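Local coordinates for protein type II restriction enzyme MUNI (Mycoplasma, PDB 1D02) that recognises the double-stranded DNA sequence 5'-CAATTG-3' as a homodimer and cleaves it after the first cytosine, leaving fragments with 5'-phosphates, at residues D[25-30]-D[187-192]; D[47-52]-D[135-140]; D[107-112]-D[153-158]. The protein carries 1 engineered substitution. One frame throughout, in Å; residues are numbered along the deposited sequence.

Contact 1 (D[25-30]-D[187-192]); sequences QNLYNV and EKLVQH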
ATOM      1  N   GLN D  25     -27.457  -7.588   5.409  1.00  9.24           N
ATOM      2  CA  GLN D  25     -26.253  -7.880   6.173  1.00 10.72           C
ATOM      3  C   GLN D  25     -25.061  -7.052   5.735  1.00 10.63           C
ATOM      4  O   GLN D  25     -24.879  -6.788   4.538  1.00 12.74           O
ATOM      5  CB  GLN D  25     -25.885  -9.352   6.018  1.00 11.11           C
ATOM      6  CG  GLN D  25     -26.893 -10.327   6.589  1.00 13.05           C
ATOM      7  CD  GLN D  25     -26.347 -11.746   6.608  1.00 14.98           C
ATOM      8  OE1 GLN D  25     -25.542 -12.115   5.767  1.00 18.53           O
ATOM      9  NE2 GLN D  25     -26.795 -12.549   7.563  1.00 16.86           N
ATOM     10  N   ASN D  26     -24.272  -6.620   6.703  1.00  8.32           N
ATOM     11  CA  ASN D  26     -23.042  -5.875   6.440  1.00  8.05           C
ATOM     12  C   ASN D  26     -22.029  -6.474   7.436  1.00  7.69           C
ATOM     13  O   ASN D  26     -22.412  -7.304   8.277  1.00  8.07           O
ATOM     14  CB  ASN D  26     -23.228  -4.376   6.641  1.00  9.17           C
ATOM     15  CG  ASN D  26     -23.791  -4.031   7.998  1.00 10.82           C
ATOM     16  OD1 ASN D  26     -23.149  -4.257   9.021  1.00 11.15           O
ATOM     17  ND2 ASN D  26     -25.008  -3.479   8.014  1.00 11.25           N
ATOM     18  N   LEU D  27     -20.759  -6.094   7.337  1.00  7.69           N
ATOM     19  CA  LEU D  27     -19.752  -6.704   8.220  1.00  7.90           C
ATOM     20  C   LEU D  27     -20.037  -6.505   9.700  1.00  8.50           C
ATOM     21  O   LEU D  27     -19.791  -7.399  10.529  1.00  7.71           O
ATOM     22  CB  LEU D  27     -18.344  -6.180   7.894  1.00  7.69           C
ATOM     23  CG  LEU D  27     -17.177  -6.803   8.688  1.00  7.69           C
ATOM     24  CD1 LEU D  27     -15.964  -6.885   7.744  1.00  8.35           C
ATOM     25  CD2 LEU D  27     -16.844  -5.989   9.945  1.00  7.71           C
ATOM     26  N   TYR D  28     -20.546  -5.330  10.038  1.00  7.69           N
ATOM     27  CA  TYR D  28     -20.841  -5.012  11.426  1.00  8.76           C
ATOM     28  C   TYR D  28     -21.990  -5.797  12.043  1.00  7.69           C
ATOM     29  O   TYR D  28     -21.817  -6.386  13.131  1.00  7.69           O
ATOM     30  CB  TYR D  28     -21.082  -3.511  11.571  1.00  8.63           C
ATOM     31  CG  TYR D  28     -19.941  -2.716  10.995  1.00 10.97           C
ATOM     32  CD1 TYR D  28     -19.986  -2.216   9.680  1.00 14.65           C
ATOM     33  CD2 TYR D  28     -18.795  -2.502  11.738  1.00 12.25           C
ATOM     34  CE1 TYR D  28     -18.882  -1.515   9.141  1.00 15.07           C
ATOM     35  CE2 TYR D  28     -17.715  -1.815  11.222  1.00 11.12           C
ATOM     36  CZ  TYR D  28     -17.753  -1.328   9.937  1.00 14.46           C
ATOM     37  OH  TYR D  28     -16.637  -0.675   9.467  1.00 15.87           O
ATOM     38  N   ASN D  29     -23.160  -5.831  11.407  1.00  7.69           N
ATOM     39  CA  ASN D  29     -24.224  -6.586  12.083  1.00  7.95           C
ATOM     40  C   ASN D  29     -23.958  -8.097  12.081  1.00  7.69           C
ATOM     41  O   ASN D  29     -24.338  -8.799  13.015  1.00  7.69           O
ATOM     42  CB  ASN D  29     -25.650  -6.204  11.583  1.00  7.69           C
ATOM     43  CG  ASN D  29     -25.897  -6.472  10.101  1.00  7.69           C
ATOM     44  OD1 ASN D  29     -25.078  -7.034   9.387  1.00  9.91           O
ATOM     45  ND2 ASN D  29     -27.086  -6.074   9.644  1.00 10.70           N
ATOM     46  N   VAL D  30     -23.233  -8.573  11.081  1.00  7.69           N
ATOM     47  CA  VAL D  30     -22.877  -9.988  10.990  1.00  8.05           C
ATOM     48  C   VAL D  30     -21.930 -10.359  12.149  1.00  7.99           C
ATOM     49  O   VAL D  30     -22.178 -11.324  12.893  1.00  7.69           O
ATOM     50  CB  VAL D  30     -22.194 -10.289   9.622  1.00  7.69           C
ATOM     51  CG1 VAL D  30     -21.378 -11.591   9.660  1.00  7.69           C
ATOM     52  CG2 VAL D  30     -23.266 -10.367   8.517  1.00  7.69           C
ATOM     53  N   GLU D 187     -22.270 -15.775   6.795  1.00 11.36           N
ATOM     54  CA  GLU D 187     -21.627 -16.999   7.228  1.00 11.14           C
ATOM     55  C   GLU D 187     -20.237 -17.219   6.605  1.00 10.58           C
ATOM     56  O   GLU D 187     -19.279 -17.551   7.312  1.00 10.72           O
ATOM     57  CB  GLU D 187     -22.565 -18.189   6.937  1.00 14.73           C
ATOM     58  CG  GLU D 187     -22.014 -19.540   7.367  1.00 21.68           C
ATOM     59  CD  GLU D 187     -22.996 -20.694   7.137  1.00 25.48           C
ATOM     60  OE1 GLU D 187     -23.646 -20.731   6.064  1.00 28.29           O
ATOM     61  OE2 GLU D 187     -23.102 -21.569   8.022  1.00 27.06           O
ATOM     62  N   LYS D 188     -20.123 -17.031   5.294  1.00  8.93           N
ATOM     63  CA  LYS D 188     -18.848 -17.210   4.618  1.00 10.02           C
ATOM     64  C   LYS D 188     -17.776 -16.245   5.152  1.00  8.33           C
ATOM     65  O   LYS D 188     -16.615 -16.628   5.300  1.00 10.59           O
ATOM     66  CB  LYS D 188     -19.048 -16.988   3.118  1.00 12.52           C
ATOM     67  CG  LYS D 188     -17.814 -17.215   2.293  1.00 15.57           C
ATOM     68  CD  LYS D 188     -17.867 -18.556   1.574  1.00 16.92           C
ATOM     69  CE  LYS D 188     -16.856 -18.578   0.419  1.00 16.08           C
ATOM     70  NZ  LYS D 188     -17.267 -17.748  -0.790  1.00 21.24           N
ATOM     71  N   LEU D 189     -18.176 -15.002   5.414  1.00  8.28           N
ATOM     72  CA  LEU D 189     -17.279 -13.979   5.949  1.00  7.69           C
ATOM     73  C   LEU D 189     -16.757 -14.428   7.319  1.00  7.69           C
ATOM     74  O   LEU D 189     -15.548 -14.406   7.577  1.00  7.69           O
ATOM     75  CB  LEU D 189     -18.021 -12.634   6.095  1.00  7.86           C
ATOM     76  CG  LEU D 189     -17.277 -11.518   6.837  1.00  8.29           C
ATOM     77  CD1 LEU D 189     -16.094 -11.047   6.003  1.00  8.26           C
ATOM     78  CD2 LEU D 189     -18.243 -10.349   7.122  1.00  7.69           C
ATOM     79  N   VAL D 190     -17.669 -14.847   8.180  1.00  7.69           N
ATOM     80  CA  VAL D 190     -17.277 -15.277   9.523  1.00  7.69           C
ATOM     81  C   VAL D 190     -16.444 -16.564   9.469  1.00  8.16           C
ATOM     82  O   VAL D 190     -15.474 -16.714  10.234  1.00  8.14           O
ATOM     83  CB  VAL D 190     -18.525 -15.464  10.465  1.00  7.69           C
ATOM     84  CG1 VAL D 190     -18.062 -15.885  11.863  1.00  8.12           C
ATOM     85  CG2 VAL D 190     -19.306 -14.138  10.591  1.00  7.69           C
ATOM     86  N   GLN D 191     -16.773 -17.478   8.557  1.00  9.08           N
ATOM     87  CA  GLN D 191     -16.008 -18.722   8.458  1.00  8.97           C
ATOM     88  C   GLN D 191     -14.549 -18.418   8.132  1.00  9.09           C
ATOM     89  O   GLN D 191     -13.651 -19.098   8.627  1.00  8.33           O
ATOM     90  CB  GLN D 191     -16.598 -19.666   7.405  1.00 11.04           C
ATOM     91  CG  GLN D 191     -17.948 -20.248   7.827  1.00 15.63           C
ATOM     92  CD  GLN D 191     -18.573 -21.126   6.759  1.00 18.47           C
ATOM     93  OE1 GLN D 191     -18.498 -20.771   5.564  1.00 19.96           O
ATOM     94  NE2 GLN D 191     -19.173 -22.169   7.121  1.00 23.85           N
ATOM     95  N   HIS D 192     -14.292 -17.390   7.322  1.00  8.51           N
ATOM     96  CA  HIS D 192     -12.899 -17.064   7.006  1.00  8.87           C
ATOM     97  C   HIS D 192     -12.173 -16.682   8.295  1.00  7.86           C
ATOM     98  O   HIS D 192     -11.087 -17.187   8.581  1.00  7.69           O
ATOM     99  CB  HIS D 192     -12.816 -15.909   6.004  1.00  8.26           C
ATOM    100  CG  HIS D 192     -11.421 -15.624   5.534  1.00 10.18           C
ATOM    101  ND1 HIS D 192     -10.527 -14.868   6.262  1.00 11.18           N
ATOM    102  CD2 HIS D 192     -10.746 -16.058   4.441  1.00  7.69           C
ATOM    103  CE1 HIS D 192      -9.359 -14.855   5.640  1.00  7.69           C
ATOM    104  NE2 HIS D 192      -9.467 -15.574   4.536  1.00 11.89           N
TER
HETATM  105  O   HOH W   1     -25.556 -15.606   7.294  1.00  7.69           O

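Contact 2 (D[47-52]-D[135-140]); sequences KHLKNL and RTIGGI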
ATOM      1  N   LYS D  47     -10.113   3.206  18.170  1.00  9.71           N
ATOM      2  CA  LYS D  47      -9.226   4.351  18.356  1.00 10.25           C
ATOM      3  C   LYS D  47      -7.806   4.018  18.801  1.00  9.14           C
ATOM      4  O   LYS D  47      -7.040   4.918  19.140  1.00  7.69           O
ATOM      5  CB  LYS D  47      -9.868   5.311  19.365  1.00 13.63           C
ATOM      6  CG  LYS D  47     -11.257   5.757  18.910  1.00 18.18           C
ATOM      7  CD  LYS D  47     -11.771   6.958  19.692  1.00 26.11           C
ATOM      8  CE  LYS D  47     -12.166   6.632  21.111  1.00 29.81           C
ATOM      9  NZ  LYS D  47     -12.847   7.834  21.728  1.00 34.67           N
ATOM     10  N   HIS D  48      -7.443   2.735  18.775  1.00  7.69           N
ATOM     11  CA  HIS D  48      -6.116   2.319  19.238  1.00  8.29           C
ATOM     12  C   HIS D  48      -4.927   2.902  18.519  1.00  7.69           C
ATOM     13  O   HIS D  48      -3.843   2.967  19.086  1.00  8.96           O
ATOM     14  CB  HIS D  48      -5.975   0.791  19.177  1.00  8.28           C
ATOM     15  CG  HIS D  48      -7.122   0.058  19.795  1.00 12.06           C
ATOM     16  ND1 HIS D  48      -8.373   0.027  19.220  1.00 11.04           N
ATOM     17  CD2 HIS D  48      -7.223  -0.631  20.957  1.00 11.37           C
ATOM     18  CE1 HIS D  48      -9.198  -0.649  20.001  1.00 12.15           C
ATOM     19  NE2 HIS D  48      -8.525  -1.058  21.062  1.00 10.91           N
ATOM     20  N   LEU D  49      -5.127   3.322  17.278  1.00  7.69           N
ATOM     21  CA  LEU D  49      -4.055   3.850  16.439  1.00  7.69           C
ATOM     22  C   LEU D  49      -4.226   5.346  16.145  1.00  7.69           C
ATOM     23  O   LEU D  49      -3.707   5.854  15.149  1.00  7.97           O
ATOM     24  CB  LEU D  49      -4.037   3.043  15.128  1.00  8.39           C
ATOM     25  CG  LEU D  49      -3.676   1.555  15.297  1.00  8.80           C
ATOM     26  CD1 LEU D  49      -4.537   0.690  14.385  1.00  8.55           C
ATOM     27  CD2 LEU D  49      -2.187   1.348  14.980  1.00  7.69           C
ATOM     28  N   LYS D  50      -4.941   6.039  17.027  1.00  7.69           N
ATOM     29  CA  LYS D  50      -5.200   7.462  16.879  1.00  8.97           C
ATOM     30  C   LYS D  50      -3.946   8.339  17.026  1.00  8.33           C
ATOM     31  O   LYS D  50      -3.893   9.437  16.476  1.00  7.69           O
ATOM     32  CB  LYS D  50      -6.233   7.884  17.947  1.00 11.75           C
ATOM     33  CG  LYS D  50      -6.719   9.339  17.926  1.00 17.65           C
ATOM     34  CD  LYS D  50      -7.304   9.725  19.308  1.00 21.05           C
ATOM     35  CE  LYS D  50      -8.816   9.995  19.308  1.00 23.25           C
ATOM     36  NZ  LYS D  50      -9.227  11.165  18.459  1.00 19.67           N
ATOM     37  N   ASN D  51      -2.944   7.860  17.770  1.00  8.14           N
ATOM     38  CA  ASN D  51      -1.759   8.684  18.054  1.00  8.35           C
ATOM     39  C   ASN D  51      -0.499   8.019  17.533  1.00  7.76           C
ATOM     40  O   ASN D  51       0.120   7.223  18.239  1.00  8.90           O
ATOM     41  CB  ASN D  51      -1.684   8.895  19.588  1.00  8.47           C
ATOM     42  CG  ASN D  51      -0.590   9.863  20.005  1.00 10.67           C
ATOM     43  OD1 ASN D  51       0.108  10.417  19.175  1.00 10.81           O
ATOM     44  ND2 ASN D  51      -0.443  10.068  21.309  1.00 10.89           N
ATOM     45  N   LEU D  52      -0.114   8.348  16.300  1.00  7.69           N
ATOM     46  CA  LEU D  52       1.050   7.735  15.686  1.00  7.79           C
ATOM     47  C   LEU D  52       2.166   8.602  15.126  1.00  8.14           C
ATOM     48  O   LEU D  52       3.359   8.265  15.262  1.00  8.14           O
ATOM     49  CB  LEU D  52       0.625   6.860  14.503  1.00  7.69           C
ATOM     50  CG  LEU D  52      -0.300   5.662  14.646  1.00  7.69           C
ATOM     51  CD1 LEU D  52      -0.488   5.043  13.241  1.00  8.13           C
ATOM     52  CD2 LEU D  52       0.316   4.659  15.614  1.00  7.69           C
ATOM     53  N   ARG D 135       1.390  -4.749  15.064  1.00  7.69           N
ATOM     54  CA  ARG D 135       1.825  -5.904  15.857  1.00  7.69           C
ATOM     55  C   ARG D 135       2.034  -5.536  17.330  1.00  8.19           C
ATOM     56  O   ARG D 135       1.707  -6.331  18.227  1.00  8.96           O
ATOM     57  CB  ARG D 135       3.099  -6.512  15.266  1.00  7.69           C
ATOM     58  CG  ARG D 135       2.883  -7.235  13.922  1.00  8.29           C
ATOM     59  CD  ARG D 135       4.096  -8.106  13.624  1.00  7.96           C
ATOM     60  NE  ARG D 135       4.071  -8.780  12.323  1.00  7.69           N
ATOM     61  CZ  ARG D 135       3.438  -9.920  12.051  1.00  7.69           C
ATOM     62  NH1 ARG D 135       2.719 -10.562  12.989  1.00  7.69           N
ATOM     63  NH2 ARG D 135       3.607 -10.477  10.855  1.00  8.29           N
ATOM     64  N   THR D 136       2.547  -4.334  17.599  1.00  7.69           N
ATOM     65  CA  THR D 136       2.759  -3.891  18.980  1.00  7.81           C
ATOM     66  C   THR D 136       1.440  -3.706  19.713  1.00  8.58           C
ATOM     67  O   THR D 136       1.254  -4.174  20.842  1.00  7.69           O
ATOM     68  CB  THR D 136       3.510  -2.532  19.038  1.00  8.50           C
ATOM     69  OG1 THR D 136       4.831  -2.709  18.538  1.00  7.69           O
ATOM     70  CG2 THR D 136       3.547  -1.977  20.485  1.00  7.69           C
ATOM     71  N   ILE D 137       0.500  -3.039  19.051  1.00  7.86           N
ATOM     72  CA  ILE D 137      -0.770  -2.754  19.692  1.00  8.22           C
ATOM     73  C   ILE D 137      -1.671  -3.976  19.795  1.00  9.43           C
ATOM     74  O   ILE D 137      -2.167  -4.290  20.874  1.00  8.27           O
ATOM     75  CB  ILE D 137      -1.485  -1.604  18.943  1.00  8.19           C
ATOM     76  CG1 ILE D 137      -0.654  -0.331  19.096  1.00  9.10           C
ATOM     77  CG2 ILE D 137      -2.910  -1.370  19.533  1.00  8.60           C
ATOM     78  CD1 ILE D 137      -1.093   0.833  18.210  1.00 10.00           C
ATOM     79  N   GLY D 138      -1.834  -4.697  18.694  1.00  7.76           N
ATOM     80  CA  GLY D 138      -2.724  -5.843  18.695  1.00  7.69           C
ATOM     81  C   GLY D 138      -2.192  -7.092  19.366  1.00  8.23           C
ATOM     82  O   GLY D 138      -2.977  -7.981  19.706  1.00  7.69           O
ATOM     83  N   GLY D 139      -0.869  -7.191  19.527  1.00  8.25           N
ATOM     84  CA  GLY D 139      -0.307  -8.357  20.190  1.00  7.69           C
ATOM     85  C   GLY D 139      -0.006  -9.569  19.324  1.00  7.69           C
ATOM     86  O   GLY D 139       0.400 -10.603  19.859  1.00  8.77           O
ATOM     87  N   ILE D 140      -0.180  -9.468  18.002  1.00  8.51           N
ATOM     88  CA  ILE D 140       0.062 -10.588  17.096  1.00  7.69           C
ATOM     89  C   ILE D 140       1.458 -10.528  16.484  1.00  9.27           C
ATOM     90  O   ILE D 140       1.697  -9.767  15.545  1.00  9.24           O
ATOM     91  CB  ILE D 140      -0.984 -10.606  15.935  1.00  7.69           C
ATOM     92  CG1 ILE D 140      -2.400 -10.583  16.527  1.00  7.75           C
ATOM     93  CG2 ILE D 140      -0.781 -11.847  15.025  1.00  7.87           C
ATOM     94  CD1 ILE D 140      -3.500 -10.379  15.475  1.00  8.59           C
TER

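Contact 3 (D[107-112]-D[153-158]); sequences EGKDPS and EGDITR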
ATOM      1  N   GLU D 107     -19.958  -9.346 -15.558  1.00 11.73           N
ATOM      2  CA  GLU D 107     -20.947  -9.531 -16.621  1.00 12.26           C
ATOM      3  C   GLU D 107     -21.732  -8.259 -16.932  1.00 11.56           C
ATOM      4  O   GLU D 107     -22.171  -7.537 -16.020  1.00 12.17           O
ATOM      5  CB  GLU D 107     -21.953 -10.646 -16.225  1.00 13.26           C
ATOM      6  CG  GLU D 107     -21.340 -12.032 -16.046  1.00 13.98           C
ATOM      7  CD  GLU D 107     -20.902 -12.304 -14.612  1.00 15.44           C
ATOM      8  OE1 GLU D 107     -20.786 -11.331 -13.831  1.00 14.97           O
ATOM      9  OE2 GLU D 107     -20.672 -13.487 -14.270  1.00 15.33           O
ATOM     10  N   GLY D 108     -21.925  -7.973 -18.219  1.00 10.35           N
ATOM     11  CA  GLY D 108     -22.704  -6.807 -18.595  1.00 10.57           C
ATOM     12  C   GLY D 108     -21.968  -5.493 -18.534  1.00 10.51           C
ATOM     13  O   GLY D 108     -22.571  -4.456 -18.747  1.00 11.04           O
ATOM     14  N   LYS D 109     -20.665  -5.538 -18.258  1.00  9.62           N
ATOM     15  CA  LYS D 109     -19.859  -4.325 -18.170  1.00  9.79           C
ATOM     16  C   LYS D 109     -18.737  -4.283 -19.202  1.00  9.05           C
ATOM     17  O   LYS D 109     -18.214  -5.318 -19.633  1.00 10.06           O
ATOM     18  CB  LYS D 109     -19.184  -4.233 -16.799  1.00 11.03           C
ATOM     19  CG  LYS D 109     -20.116  -4.286 -15.605  1.00 13.23           C
ATOM     20  CD  LYS D 109     -20.976  -3.054 -15.518  1.00 14.84           C
ATOM     21  CE  LYS D 109     -21.742  -3.008 -14.199  1.00 19.28           C
ATOM     22  NZ  LYS D 109     -22.439  -1.686 -14.052  1.00 23.01           N
ATOM     23  N   ASP D 110     -18.339  -3.070 -19.576  1.00  8.03           N
ATOM     24  CA  ASP D 110     -17.201  -2.906 -20.477  1.00  7.69           C
ATOM     25  C   ASP D 110     -15.980  -3.114 -19.576  1.00  7.69           C
ATOM     26  O   ASP D 110     -16.045  -2.857 -18.366  1.00  7.69           O
ATOM     27  CB  ASP D 110     -17.180  -1.485 -21.030  1.00  8.11           C
ATOM     28  CG  ASP D 110     -16.009  -1.246 -21.956  1.00  8.85           C
ATOM     29  OD1 ASP D 110     -16.046  -1.735 -23.114  1.00  7.91           O
ATOM     30  OD2 ASP D 110     -15.049  -0.578 -21.518  1.00  8.81           O
ATOM     31  N   PRO D 111     -14.854  -3.589 -20.132  1.00  7.73           N
ATOM     32  CA  PRO D 111     -13.680  -3.794 -19.274  1.00  7.69           C
ATOM     33  C   PRO D 111     -13.245  -2.545 -18.509  1.00  7.87           C
ATOM     34  O   PRO D 111     -12.645  -2.659 -17.436  1.00  9.05           O
ATOM     35  CB  PRO D 111     -12.617  -4.313 -20.262  1.00  9.44           C
ATOM     36  CG  PRO D 111     -13.471  -5.115 -21.222  1.00  7.69           C
ATOM     37  CD  PRO D 111     -14.637  -4.170 -21.470  1.00  7.71           C
ATOM     38  N   SER D 112     -13.560  -1.366 -19.043  1.00  8.71           N
ATOM     39  CA  SER D 112     -13.194  -0.113 -18.385  1.00  7.69           C
ATOM     40  C   SER D 112     -13.856   0.031 -17.020  1.00  8.62           C
ATOM     41  O   SER D 112     -13.389   0.812 -16.179  1.00  7.69           O
ATOM     42  CB  SER D 112     -13.548   1.092 -19.268  1.00  8.69           C
ATOM     43  OG  SER D 112     -14.942   1.153 -19.499  1.00  8.20           O
ATOM     44  N   GLU D 153     -15.256  -5.791  -1.100  1.00  7.69           N
ATOM     45  CA  GLU D 153     -16.696  -5.894  -1.370  1.00  7.69           C
ATOM     46  C   GLU D 153     -16.956  -5.208  -2.699  1.00  7.69           C
ATOM     47  O   GLU D 153     -16.145  -4.391  -3.133  1.00  7.69           O
ATOM     48  CB  GLU D 153     -17.498  -5.146  -0.294  1.00  7.87           C
ATOM     49  CG  GLU D 153     -17.400  -5.755   1.109  1.00  7.93           C
ATOM     50  CD  GLU D 153     -18.154  -4.962   2.190  1.00  9.95           C
ATOM     51  OE1 GLU D 153     -18.748  -3.904   1.897  1.00  9.58           O
ATOM     52  OE2 GLU D 153     -18.121  -5.404   3.364  1.00  8.60           O
ATOM     53  N   GLY D 154     -18.092  -5.519  -3.322  1.00  7.69           N
ATOM     54  CA  GLY D 154     -18.425  -4.888  -4.598  1.00  7.69           C
ATOM     55  C   GLY D 154     -18.020  -5.736  -5.793  1.00  8.38           C
ATOM     56  O   GLY D 154     -17.480  -6.840  -5.651  1.00  7.69           O
ATOM     57  N   ASP D 155     -18.261  -5.225  -6.995  1.00  7.74           N
ATOM     58  CA  ASP D 155     -17.908  -6.001  -8.183  1.00  7.69           C
ATOM     59  C   ASP D 155     -16.407  -6.307  -8.306  1.00  7.69           C
ATOM     60  O   ASP D 155     -16.014  -7.236  -9.023  1.00  7.69           O
ATOM     61  CB  ASP D 155     -18.445  -5.287  -9.435  1.00  7.69           C
ATOM     62  CG  ASP D 155     -19.942  -5.450  -9.584  1.00  9.30           C
ATOM     63  OD1 ASP D 155     -20.576  -4.651 -10.300  1.00  9.06           O
ATOM     64  OD2 ASP D 155     -20.490  -6.395  -8.991  1.00  8.88           O
ATOM     65  N   ILE D 156     -15.555  -5.560  -7.604  1.00  7.69           N
ATOM     66  CA  ILE D 156     -14.122  -5.854  -7.680  1.00  7.69           C
ATOM     67  C   ILE D 156     -13.864  -7.303  -7.278  1.00  7.69           C
ATOM     68  O   ILE D 156     -12.955  -7.947  -7.809  1.00  8.41           O
ATOM     69  CB  ILE D 156     -13.292  -4.896  -6.763  1.00  8.25           C
ATOM     70  CG1 ILE D 156     -11.793  -5.190  -6.885  1.00  7.69           C
ATOM     71  CG2 ILE D 156     -13.755  -5.016  -5.312  1.00  7.69           C
ATOM     72  CD1 ILE D 156     -10.900  -4.168  -6.104  1.00  7.69           C
ATOM     73  N   THR D 157     -14.696  -7.840  -6.389  1.00  7.69           N
ATOM     74  CA  THR D 157     -14.499  -9.211  -5.902  1.00  7.69           C
ATOM     75  C   THR D 157     -14.730 -10.292  -6.937  1.00  7.78           C
ATOM     76  O   THR D 157     -14.429 -11.460  -6.688  1.00  7.69           O
ATOM     77  CB  THR D 157     -15.417  -9.538  -4.712  1.00  8.11           C
ATOM     78  OG1 THR D 157     -16.780  -9.433  -5.132  1.00  7.69           O
ATOM     79  CG2 THR D 157     -15.179  -8.578  -3.564  1.00  7.69           C
ATOM     80  N   ARG D 158     -15.271  -9.919  -8.096  1.00  8.02           N
ATOM     81  CA  ARG D 158     -15.513 -10.913  -9.143  1.00  7.69           C
ATOM     82  C   ARG D 158     -14.823 -10.518 -10.448  1.00  8.50           C
ATOM     83  O   ARG D 158     -15.006 -11.155 -11.472  1.00  9.13           O
ATOM     84  CB  ARG D 158     -17.027 -11.059  -9.371  1.00  8.44           C
ATOM     85  CG  ARG D 158     -17.789 -11.619  -8.137  1.00  8.36           C
ATOM     86  CD  ARG D 158     -19.257 -11.951  -8.451  1.00  7.69           C
ATOM     87  NE  ARG D 158     -19.359 -12.972  -9.488  1.00 10.32           N
ATOM     88  CZ  ARG D 158     -19.719 -12.722 -10.747  1.00  9.32           C
ATOM     89  NH1 ARG D 158     -20.023 -11.479 -11.124  1.00  8.48           N
ATOM     90  NH2 ARG D 158     -19.748 -13.711 -11.640  1.00  9.31           N
TER

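Contact 1 (D[25-30]-D[187-192])
Leu-27 and Val-30, on the first turn of helix 27-34, pack beside Leu-189 and Val-190 of helix 186-197, with CA atoms 8.0 Å apart for Leu-27 and Leu-189 and 7.8 Å for Val-30 and Val-190. The two leucines meet at about a right angle: CD2 of Leu-189 comes to 4.0 Å from CG of Leu-27, the branch carbon. The valines slide past each other in opposite directions, methyl against methyl, and CG1 of Val-30 lies 3.4 Å from CG2 of Val-190, tighter than usual van der Waals contact. That CG1 stands anti to the backbone N of Val-30 (chi1 160°), which carries it across to helix 186-197. Asn-26, the N-cap residue, and Asn-29 form a capping box at the start of helix 27-34: Asn-29 N donates to Asn-26 OD1 at 2.9 Å, and Asn-26 N returns a nearly straight bond to Asn-29 OD1 at 2.8 Å. Phe-31 of helix 27-34 and Val-151 of strand 148-153 also touch Leu-189. With no direct hydrogen bond between the segments, they are joined by buried aliphatic packing, supplemented by Gln-25 OE1 accepting from Gly-186 N and by a water weakly bridging Gln-25 NE2 and Glu-187 N.

Contact 2 (D[47-52]-D[135-140])
His-48, in a type I beta turn running from Lys-47 to Lys-50, stands opposite Ile-137 on the last turn of helix 128-138, their CA atoms 7.4 Å apart. The turn is closed by Lys-50 N bonding to Lys-47 O, and the helix gives way at Gly-139, whose phi is positive. Ile-137 supplies the helix side of the contact and divides its two branches between neighbouring residues of the turn. Its CG2 meets CB of His-48 at 3.8 Å and approaches the imidazole obliquely. The longer branch, with CG1 anti to the carbonyl carbon (chi1 -65°) and extended beyond it (chi2 170°), carries CD1 to CD2 of Leu-49 at a tight 3.4 Å. The same CD1 lies 3.6 Å from His-48 O, so the methyl touches backbone as well as side chain. In the PDDEXK fold of this enzyme, a central sheet carries helices against it, and here Phe-96 of strand 93-101 joins the cluster: it touches Leu-49 and Ile-137 and meets the His-48 ring edge-to-face. Leu-49 also packs on Tyr-134, earlier on the same helix. Arg-135, within the last turn of the helix, donates from NH1 to O of Ile-140, the residue after the glycine, at 2.9 Å; that oxygen lies in the guanidinium plane, although the donor sits above the carbonyl plane. NH1 also bonds to Asp-142 O, and NH2 to Ile-145 O.

Contact 3 (D[107-112]-D[153-158])
Glu-107 and Arg-158 are joined by a two-pronged salt bridge. Arg-158 grips the carboxylate end-on, its NH1 donating to Glu-107 OE1 and its NH2 to Glu-107 OE2, each at 2.8 Å and nearly straight. Both carboxylate oxygens use their syn lone pairs, and the two flat groups lie only 4° from coplanar, so the paired bonds fix the rotation of each against the other. The chains themselves cross at about a right angle. Glu-107 bends at chi2 (91°), which swings its carboxylate to the edge of the guanidinium. Arg-158 NE is engaged as well, bonding to the backbone O of Glu-65 of the second subunit, and Phe-67 of that subunit packs on Glu-107; the ion pair therefore lies at the dimer interface. Further out, Lys-109 CE comes to 4.4 Å from Asp-155 OD1, a looser approach in which the lysine NZ may contribute favourable electrostatics. Asp-110 OD2 accepts from both the OG and the backbone N of Ser-112, the latter making an Asx turn, while Gly-154 O accepts from both N and OG1 of Thr-157. Segment 153-158 leaves the end of strand 148-153 and leads toward helix 160-170, with Ile-156 packed on Arg-162 and Ile-166, while segment 107-112 belongs to the long connection from strand 93-101 to helix 128-138.

Overall arrangement
In MunI one long-range contact encloses two others that cross. From the N terminus, segment 25-30 comes first and is answered last, by 187-192, so contact 1 closes the longest loop, and contacts 2 and 3 both lie within it. Segment 47-52 follows strand 40-44 and waits for 135-140; before that loop closes, 107-112 has passed, to be met by 153-158, so contacts 2 and 3 cross. Contact 1 unites two helices near strand 148-153, contact 2 ties a loop to helix 128-138 on the opposite side of the chain's centre from contacts 1 and 3, and contact 3 joins surface loops beside the second subunit, its centre about 34 Å from that of contact 2.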